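Local coordinates for protein lysine-sensitive aspartokinase 3 (Escherichia coli, PDB 2J0W) that phosphorylates L-aspartate with ATP to give 4-phospho-L-aspartate, the first step toward lysine, and is feedback-inhibited by lysine, at residues S7-T12 / V36-S41; V339-T344 / M417-A422. One frame throughout, in Å; residues are numbered along the deposited sequence.

Overall arrangement
Contact 1 and contact 2 sit on opposite sides of the chain's centre, their own centres 35 Å apart and their nearest atoms about 20 Å apart, so they do not touch. Contact 1 (7-12 with 36-41) belongs to the amino acid kinase domain and forms part of the active site, where ADP and aspartate are both bound. Contact 2 (339-344 with 417-422) lies in the ACT region required for homodimerization; 339-344 includes V339 and D340 of the allosteric lysine site, which the two subunits share. The two follow one another in sequence, and their separation in space keeps the catalytic site well apart from V339 and D340.

Contact 1 (S7-T12 / V36-S41); sequences SKFGGT and VVLSAS. With ADP (adenosine-5'-diphosphate), chain D; ASP (aspartic acid), chain B.
S7 and V36 lie side by side in the parallel pairing of strands 5-9 and 33-38, which with helix 17-27 make a beta-alpha-beta unit of the amino acid kinase fold. The backbone bonds alternate between the strands: V37 N to S7 O, F9 N to V37 O at 2.9 Å and 165°, and S39 N to F9 O. The last reaches just past the end of strand 33-38, to the first residue of the loop.

F9, V36 and L38 pack together on one face of the sheet, which S7 shares. CG1 of V36 meets the F9 ring at its edge, 3.5 Å from CE2, while L38 CD2 lies 3.6 Å from F9 CB and approaches the ring obliquely. With CG of F9 beside its backbone N (chi1 -61°), the CD2-CE2 side of the ring is turned to V36; helix 17-27 packs against the ring and W220 stacks on it.

On the other face K8 runs past V37, its CG 4.1 Å from V37 CG1, then on to the ligands. Its CG is anti to the backbone N (chi1 -177°) and the chain bends at chi2, which takes NZ to within 3.0 Å of ADP O3B; D202 forms a salt bridge with the same nitrogen. G10 and G11 follow, their bare backbone lying against the beta-phosphate, and G11 N donates to ADP O2B. S39 OG, hydrogen-bonded to S201, stands 3.4 Å from OD1 of the bound aspartate. A water links the bound nucleotide and aspartate: it accepts from K8 NZ and lies 2.7 Å from S39 OG, between ADP O2B and aspartate OD1.

Contact 2 (V339-T344 / M417-A422); sequences VDLITT and MICYGA
L341 and C419 meet where two strands of the ACT sheet region face each other without pairing: 341-344 and 417-420 run at 105° to one another, 7.0 Å apart at closest. Each is hydrogen-bonded to its own antiparallel neighbour, L341 and T343 to strand 348-353, M417 and C419 to strand 426-432, so side chains, with the carbonyls of I342 and I418, bridge two arms of the curled sheet.

The apolar part is small. L341 CD2 rests 3.8 Å from C419 SG, and its other methyl, CD1, comes 4.5 Å from CE of M417. SG of C419 is swung anti to the backbone N (chi1 -176°), which carries the sulfur to strand 341-344, 3.3 Å from the carbonyl oxygen of I342. M417 also packs on T352 and L341 on C428, tying the patch to the neighbouring strands.

The second subunit also borders this contact. I418 and Y420 join an antiparallel strand of that chain, carrying the sheet across the interface, and I342 N bonds to T344 OG1 of the second subunit. T344 of that subunit also packs on L341 and C419, so the contact sits at the dimer interface.

One polar link spans the two segments. The T343 hydroxyl donates weakly to a backbone carbonyl, with OG1 lying 3.3 Å from I418 O.

Contact 1 (S7-T12 / V36-S41)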
ATOM      1  N   SER A   7     -23.085   5.828 -30.795  1.00 53.71           N
ATOM      2  CA  SER A   7     -23.135   7.173 -30.196  1.00 55.87           C
ATOM      3  C   SER A   7     -23.891   7.219 -28.861  1.00 56.70           C
ATOM      4  O   SER A   7     -24.946   6.595 -28.713  1.00 60.23           O
ATOM      5  CB  SER A   7     -23.794   8.162 -31.170  1.00 51.72           C
ATOM      6  OG  SER A   7     -22.972   8.400 -32.301  1.00 65.24           O
ATOM      7  N   LYS A   8     -23.369   7.971 -27.896  1.00 52.57           N
ATOM      8  CA  LYS A   8     -24.021   8.064 -26.596  1.00 52.53           C
ATOM      9  C   LYS A   8     -24.345   9.495 -26.204  1.00 53.55           C
ATOM     10  O   LYS A   8     -23.519  10.398 -26.344  1.00 54.42           O
ATOM     11  CB  LYS A   8     -23.152   7.408 -25.520  1.00 49.85           C
ATOM     12  CG  LYS A   8     -23.769   7.377 -24.121  1.00 43.57           C
ATOM     13  CD  LYS A   8     -23.498   8.655 -23.333  1.00 39.02           C
ATOM     14  CE  LYS A   8     -23.889   8.467 -21.869  1.00 41.31           C
ATOM     15  NZ  LYS A   8     -23.428   9.568 -20.964  1.00 37.81           N
ATOM     16  N   PHE A   9     -25.561   9.689 -25.705  1.00 52.85           N
ATOM     17  CA  PHE A   9     -26.025  11.005 -25.295  1.00 48.69           C
ATOM     18  C   PHE A   9     -26.471  11.000 -23.846  1.00 43.43           C
ATOM     19  O   PHE A   9     -27.262  10.143 -23.427  1.00 40.18           O
ATOM     20  CB  PHE A   9     -27.167  11.437 -26.203  1.00 51.19           C
ATOM     21  CG  PHE A   9     -26.775  11.540 -27.646  1.00 53.00           C
ATOM     22  CD1 PHE A   9     -26.210  12.713 -28.146  1.00 52.36           C
ATOM     23  CD2 PHE A   9     -26.973  10.464 -28.512  1.00 53.06           C
ATOM     24  CE1 PHE A   9     -25.852  12.818 -29.484  1.00 50.62           C
ATOM     25  CE2 PHE A   9     -26.618  10.554 -29.851  1.00 51.70           C
ATOM     26  CZ  PHE A   9     -26.055  11.738 -30.340  1.00 53.77           C
ATOM     27  N   GLY A  10     -25.948  11.964 -23.095  1.00 43.43           N
ATOM     28  CA  GLY A  10     -26.256  12.082 -21.683  1.00 45.78           C
ATOM     29  C   GLY A  10     -27.463  12.942 -21.361  1.00 45.43           C
ATOM     30  O   GLY A  10     -28.172  13.409 -22.255  1.00 42.12           O
ATOM     31  N   GLY A  11     -27.674  13.160 -20.064  1.00 45.70           N
ATOM     32  CA  GLY A  11     -28.800  13.949 -19.593  1.00 46.44           C
ATOM     33  C   GLY A  11     -29.007  15.245 -20.341  1.00 48.42           C
ATOM     34  O   GLY A  11     -29.996  15.398 -21.064  1.00 47.75           O
ATOM     35  N   THR A  12     -28.074  16.177 -20.172  1.00 49.77           N
ATOM     36  CA  THR A  12     -28.162  17.472 -20.839  1.00 49.26           C
ATOM     37  C   THR A  12     -28.422  17.349 -22.339  1.00 49.76           C
ATOM     38  O   THR A  12     -29.169  18.146 -22.907  1.00 52.69           O
ATOM     39  CB  THR A  12     -26.879  18.276 -20.655  1.00 44.43           C
ATOM     40  OG1 THR A  12     -25.772  17.520 -21.158  1.00 58.25           O
ATOM     41  CG2 THR A  12     -26.661  18.597 -19.191  1.00 28.00           C
ATOM     42  N   VAL A  36     -27.657   4.131 -31.200  1.00 51.31           N
ATOM     43  CA  VAL A  36     -27.620   5.291 -30.332  1.00 52.73           C
ATOM     44  C   VAL A  36     -27.950   4.827 -28.920  1.00 52.33           C
ATOM     45  O   VAL A  36     -28.795   3.948 -28.719  1.00 51.34           O
ATOM     46  CB  VAL A  36     -28.634   6.369 -30.785  1.00 55.29           C
ATOM     47  CG1 VAL A  36     -28.525   7.608 -29.892  1.00 53.03           C
ATOM     48  CG2 VAL A  36     -28.368   6.736 -32.233  1.00 50.91           C
ATOM     49  N   VAL A  37     -27.265   5.405 -27.946  1.00 47.81           N
ATOM     50  CA  VAL A  37     -27.486   5.046 -26.564  1.00 50.07           C
ATOM     51  C   VAL A  37     -27.867   6.310 -25.823  1.00 52.14           C
ATOM     52  O   VAL A  37     -27.125   7.292 -25.840  1.00 55.03           O
ATOM     53  CB  VAL A  37     -26.215   4.418 -25.972  1.00 54.92           C
ATOM     54  CG1 VAL A  37     -26.362   4.215 -24.476  1.00 51.82           C
ATOM     55  CG2 VAL A  37     -25.954   3.093 -26.658  1.00 50.67           C
ATOM     56  N   LEU A  38     -29.035   6.296 -25.189  1.00 51.33           N
ATOM     57  CA  LEU A  38     -29.501   7.474 -24.467  1.00 49.39           C
ATOM     58  C   LEU A  38     -29.638   7.243 -22.983  1.00 44.59           C
ATOM     59  O   LEU A  38     -29.976   6.147 -22.550  1.00 43.21           O
ATOM     60  CB  LEU A  38     -30.869   7.913 -24.977  1.00 59.04           C
ATOM     61  CG  LEU A  38     -31.079   8.316 -26.432  1.00 60.45           C
ATOM     62  CD1 LEU A  38     -32.555   8.647 -26.618  1.00 55.28           C
ATOM     63  CD2 LEU A  38     -30.202   9.509 -26.789  1.00 62.30           C
ATOM     64  N   SER A  39     -29.356   8.289 -22.219  1.00 40.37           N
ATOM     65  CA  SER A  39     -29.511   8.265 -20.776  1.00 39.67           C
ATOM     66  C   SER A  39     -30.876   8.926 -20.682  1.00 42.88           C
ATOM     67  O   SER A  39     -31.431   9.337 -21.696  1.00 43.21           O
ATOM     68  CB  SER A  39     -28.494   9.176 -20.074  1.00 42.81           C
ATOM     69  OG  SER A  39     -27.159   8.714 -20.169  1.00 41.75           O
ATOM     70  N   ALA A  40     -31.419   9.044 -19.480  1.00 42.21           N
ATOM     71  CA  ALA A  40     -32.709   9.686 -19.325  1.00 36.29           C
ATOM     72  C   ALA A  40     -32.433  11.181 -19.341  1.00 35.27           C
ATOM     73  O   ALA A  40     -31.299  11.615 -19.130  1.00 36.40           O
ATOM     74  CB  ALA A  40     -33.343   9.268 -18.005  1.00 37.46           C
ATOM     75  N   SER A  41     -33.465  11.974 -19.582  1.00 34.31           N
ATOM     76  CA  SER A  41     -33.297  13.421 -19.611  1.00 36.54           C
ATOM     77  C   SER A  41     -32.803  13.977 -18.276  1.00 35.44           C
ATOM     78  O   SER A  41     -33.109  13.440 -17.215  1.00 36.28           O
ATOM     79  CB  SER A  41     -34.614  14.080 -20.004  1.00 35.78           C
ATOM     80  OG  SER A  41     -35.043  13.587 -21.262  1.00 40.30           O
TER
HETATM   81  PB  ADP D 820     -23.192  13.026 -19.234  1.00 54.19           P
HETATM   82  O1B ADP D 820     -22.944  13.527 -20.606  1.00 58.10           O
HETATM   83  O2B ADP D 820     -24.664  12.950 -18.910  1.00 57.23           O
HETATM   84  O3B ADP D 820     -22.505  11.640 -18.995  1.00 61.57           O
HETATM   85  PA  ADP D 820     -21.858  14.025 -16.850  1.00 48.62           P
HETATM   86  O1A ADP D 820     -22.305  15.133 -15.969  1.00 40.42           O
HETATM   87  O2A ADP D 820     -22.045  12.641 -16.317  1.00 47.24           O
HETATM   88  O3A ADP D 820     -22.569  14.118 -18.252  1.00 40.30           O
HETATM   89  O5' ADP D 820     -20.308  14.403 -17.088  1.00 49.04           O
HETATM   90  C5' ADP D 820     -19.742  15.526 -17.836  1.00 39.04           C
HETATM   91  C4' ADP D 820     -19.003  16.392 -16.831  1.00 39.60           C
HETATM   92  O4' ADP D 820     -17.922  15.774 -16.073  1.00 46.89           O
HETATM   93  C3' ADP D 820     -18.367  17.671 -17.310  1.00 48.89           C
HETATM   94  O3' ADP D 820     -19.499  18.514 -17.620  1.00 52.51           O
HETATM   95  C2' ADP D 820     -17.561  18.060 -16.090  1.00 46.84           C
HETATM   96  O2' ADP D 820     -18.362  18.724 -15.127  1.00 53.91           O
HETATM   97  C1' ADP D 820     -17.061  16.769 -15.548  1.00 50.60           C
HETATM   98  N9  ADP D 820     -15.554  16.503 -15.722  1.00 54.44           N
HETATM   99  C8  ADP D 820     -14.797  16.107 -14.677  1.00 55.18           C
HETATM  100  N7  ADP D 820     -13.523  15.913 -14.946  1.00 55.99           N
HETATM  101  C5  ADP D 820     -13.441  16.190 -16.255  1.00 52.39           C
HETATM  102  C6  ADP D 820     -12.299  16.170 -17.139  1.00 55.22           C
HETATM  103  N6  ADP D 820     -11.108  15.837 -16.781  1.00 55.44           N
HETATM  104  N1  ADP D 820     -12.583  16.533 -18.469  1.00 59.68           N
HETATM  105  C2  ADP D 820     -13.868  16.899 -18.905  1.00 57.86           C
HETATM  106  N3  ADP D 820     -14.943  16.921 -18.066  1.00 52.07           N
HETATM  107  C4  ADP D 820     -14.691  16.571 -16.782  1.00 49.01           C
HETATM  108  N   ASP B 502     -29.243   7.849 -16.175  1.00 42.44           N
HETATM  109  CA  ASP B 502     -28.218   7.367 -15.253  1.00 41.90           C
HETATM  110  C   ASP B 502     -27.865   8.548 -14.324  1.00 39.52           C
HETATM  111  O   ASP B 502     -28.580   9.579 -14.377  1.00 41.29           O
HETATM  112  CB  ASP B 502     -27.000   6.824 -16.064  1.00 43.10           C
HETATM  113  CG  ASP B 502     -26.170   7.856 -16.860  1.00 49.88           C
HETATM  114  OD1 ASP B 502     -26.513   9.078 -16.805  1.00 40.29           O
HETATM  115  OD2 ASP B 502     -25.167   7.449 -17.551  1.00 53.01           O
HETATM  116  OXT ASP B 502     -26.839   8.442 -13.567  1.00 42.23           O
HETATM  117  O   HOH W   1     -25.181  10.176 -19.043  1.00 42.76           O

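Contact 2 (V339-T344 / M417-A422)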
ATOM      1  N   VAL A 339     -10.691  -1.920  -3.291  1.00 74.37           N
ATOM      2  CA  VAL A 339      -9.890  -0.738  -2.957  1.00 68.72           C
ATOM      3  C   VAL A 339      -8.877  -0.431  -4.056  1.00 66.91           C
ATOM      4  O   VAL A 339      -8.070  -1.292  -4.429  1.00 66.25           O
ATOM      5  CB  VAL A 339      -9.113  -0.944  -1.641  1.00 65.07           C
ATOM      6  CG1 VAL A 339      -8.277   0.289  -1.328  1.00 58.81           C
ATOM      7  CG2 VAL A 339     -10.085  -1.234  -0.519  1.00 59.98           C
ATOM      8  N   ASP A 340      -8.923   0.799  -4.565  1.00 63.17           N
ATOM      9  CA  ASP A 340      -8.012   1.244  -5.616  1.00 60.07           C
ATOM     10  C   ASP A 340      -6.685   1.683  -5.014  1.00 58.57           C
ATOM     11  O   ASP A 340      -5.644   1.563  -5.650  1.00 61.40           O
ATOM     12  CB  ASP A 340      -8.571   2.461  -6.372  1.00 63.16           C
ATOM     13  CG  ASP A 340      -9.933   2.217  -6.990  1.00 69.42           C
ATOM     14  OD1 ASP A 340     -10.086   1.270  -7.792  1.00 77.10           O
ATOM     15  OD2 ASP A 340     -10.852   3.004  -6.686  1.00 66.48           O
ATOM     16  N   LEU A 341      -6.727   2.208  -3.795  1.00 53.71           N
ATOM     17  CA  LEU A 341      -5.519   2.715  -3.166  1.00 55.88           C
ATOM     18  C   LEU A 341      -5.241   2.230  -1.738  1.00 55.04           C
ATOM     19  O   LEU A 341      -6.021   2.490  -0.821  1.00 52.31           O
ATOM     20  CB  LEU A 341      -5.546   4.254  -3.191  1.00 56.47           C
ATOM     21  CG  LEU A 341      -5.517   4.935  -4.569  1.00 61.02           C
ATOM     22  CD1 LEU A 341      -5.741   6.431  -4.426  1.00 61.86           C
ATOM     23  CD2 LEU A 341      -4.187   4.670  -5.241  1.00 56.53           C
ATOM     24  N   ILE A 342      -4.113   1.536  -1.566  1.00 53.77           N
ATOM     25  CA  ILE A 342      -3.688   1.029  -0.263  1.00 53.22           C
ATOM     26  C   ILE A 342      -2.268   1.490   0.055  1.00 52.83           C
ATOM     27  O   ILE A 342      -1.429   1.628  -0.846  1.00 51.60           O
ATOM     28  CB  ILE A 342      -3.691  -0.517  -0.204  1.00 56.01           C
ATOM     29  CG1 ILE A 342      -5.099  -1.052  -0.425  1.00 59.12           C
ATOM     30  CG2 ILE A 342      -3.174  -0.982   1.144  1.00 50.50           C
ATOM     31  CD1 ILE A 342      -5.223  -2.534  -0.174  1.00 70.50           C
ATOM     32  N   THR A 343      -2.015   1.723   1.341  1.00 53.67           N
ATOM     33  CA  THR A 343      -0.712   2.154   1.833  1.00 58.21           C
ATOM     34  C   THR A 343      -0.460   1.427   3.160  1.00 60.97           C
ATOM     35  O   THR A 343      -1.353   1.373   4.007  1.00 63.15           O
ATOM     36  CB  THR A 343      -0.676   3.701   2.034  1.00 57.05           C
ATOM     37  OG1 THR A 343       0.347   4.258   1.200  1.00 66.51           O
ATOM     38  CG2 THR A 343      -0.391   4.070   3.483  1.00 48.72           C
ATOM     39  N   THR A 344       0.738   0.862   3.340  1.00 60.70           N
ATOM     40  CA  THR A 344       1.053   0.139   4.580  1.00 58.24           C
ATOM     41  C   THR A 344       2.306   0.606   5.308  1.00 55.96           C
ATOM     42  O   THR A 344       3.095   1.395   4.797  1.00 56.84           O
ATOM     43  CB  THR A 344       1.225  -1.382   4.334  1.00 56.56           C
ATOM     44  OG1 THR A 344       2.351  -1.609   3.478  1.00 54.45           O
ATOM     45  CG2 THR A 344      -0.008  -1.965   3.687  1.00 57.29           C
ATOM     46  N   MET A 417      -2.522  11.037   3.088  1.00 47.73           N
ATOM     47  CA  MET A 417      -2.121   9.753   2.555  1.00 48.94           C
ATOM     48  C   MET A 417      -1.471   9.991   1.214  1.00 51.69           C
ATOM     49  O   MET A 417      -1.913  10.844   0.449  1.00 54.73           O
ATOM     50  CB  MET A 417      -3.360   8.866   2.390  1.00 38.12           C
ATOM     51  CG  MET A 417      -3.109   7.413   2.037  1.00 43.60           C
ATOM     52  SD  MET A 417      -2.717   7.163   0.300  1.00 51.93           S
ATOM     53  CE  MET A 417      -4.143   7.835  -0.467  1.00 54.80           C
ATOM     54  N   ILE A 418      -0.392   9.277   0.944  1.00 45.92           N
ATOM     55  CA  ILE A 418       0.245   9.413  -0.341  1.00 44.13           C
ATOM     56  C   ILE A 418       0.473   8.000  -0.807  1.00 41.89           C
ATOM     57  O   ILE A 418       1.079   7.194  -0.117  1.00 40.04           O
ATOM     58  CB  ILE A 418       1.572  10.168  -0.255  1.00 47.40           C
ATOM     59  CG1 ILE A 418       1.351  11.506   0.446  1.00 50.76           C
ATOM     60  CG2 ILE A 418       2.100  10.430  -1.661  1.00 31.49           C
ATOM     61  CD1 ILE A 418       2.572  12.364   0.514  1.00 48.75           C
ATOM     62  N   CYS A 419      -0.060   7.682  -1.968  1.00 43.69           N
ATOM     63  CA  CYS A 419       0.098   6.349  -2.494  1.00 47.08           C
ATOM     64  C   CYS A 419       0.687   6.530  -3.865  1.00 49.92           C
ATOM     65  O   CYS A 419       0.044   7.098  -4.756  1.00 49.13           O
ATOM     66  CB  CYS A 419      -1.254   5.649  -2.573  1.00 45.51           C
ATOM     67  SG  CYS A 419      -1.124   3.955  -3.106  1.00 66.16           S
ATOM     68  N   TYR A 420       1.921   6.058  -4.023  1.00 52.49           N
ATOM     69  CA  TYR A 420       2.638   6.194  -5.283  1.00 50.93           C
ATOM     70  C   TYR A 420       3.737   5.169  -5.470  1.00 55.09           C
ATOM     71  O   TYR A 420       4.450   4.822  -4.523  1.00 57.02           O
ATOM     72  CB  TYR A 420       3.234   7.594  -5.357  1.00 51.10           C
ATOM     73  CG  TYR A 420       4.243   7.815  -6.455  1.00 54.82           C
ATOM     74  CD1 TYR A 420       3.930   7.550  -7.790  1.00 56.45           C
ATOM     75  CD2 TYR A 420       5.507   8.322  -6.161  1.00 52.90           C
ATOM     76  CE1 TYR A 420       4.848   7.787  -8.800  1.00 64.16           C
ATOM     77  CE2 TYR A 420       6.432   8.563  -7.163  1.00 60.41           C
ATOM     78  CZ  TYR A 420       6.097   8.297  -8.479  1.00 67.34           C
ATOM     79  OH  TYR A 420       7.009   8.565  -9.465  1.00 72.56           O
ATOM     80  N   GLY A 421       3.867   4.694  -6.709  1.00 58.88           N
ATOM     81  CA  GLY A 421       4.897   3.725  -7.048  1.00 56.90           C
ATOM     82  C   GLY A 421       4.391   2.468  -7.716  1.00 54.22           C
ATOM     83  O   GLY A 421       5.157   1.734  -8.329  1.00 55.53           O
ATOM     84  N   ALA A 422       3.095   2.227  -7.598  1.00 50.65           N
ATOM     85  CA  ALA A 422       2.497   1.045  -8.185  1.00 50.87           C
ATOM     86  C   ALA A 422       2.199   1.210  -9.669  1.00 54.95           C
ATOM     87  O   ALA A 422       2.058   0.225 -10.386  1.00 57.17           O
ATOM     88  CB  ALA A 422       1.233   0.685  -7.431  1.00 52.34           C
TER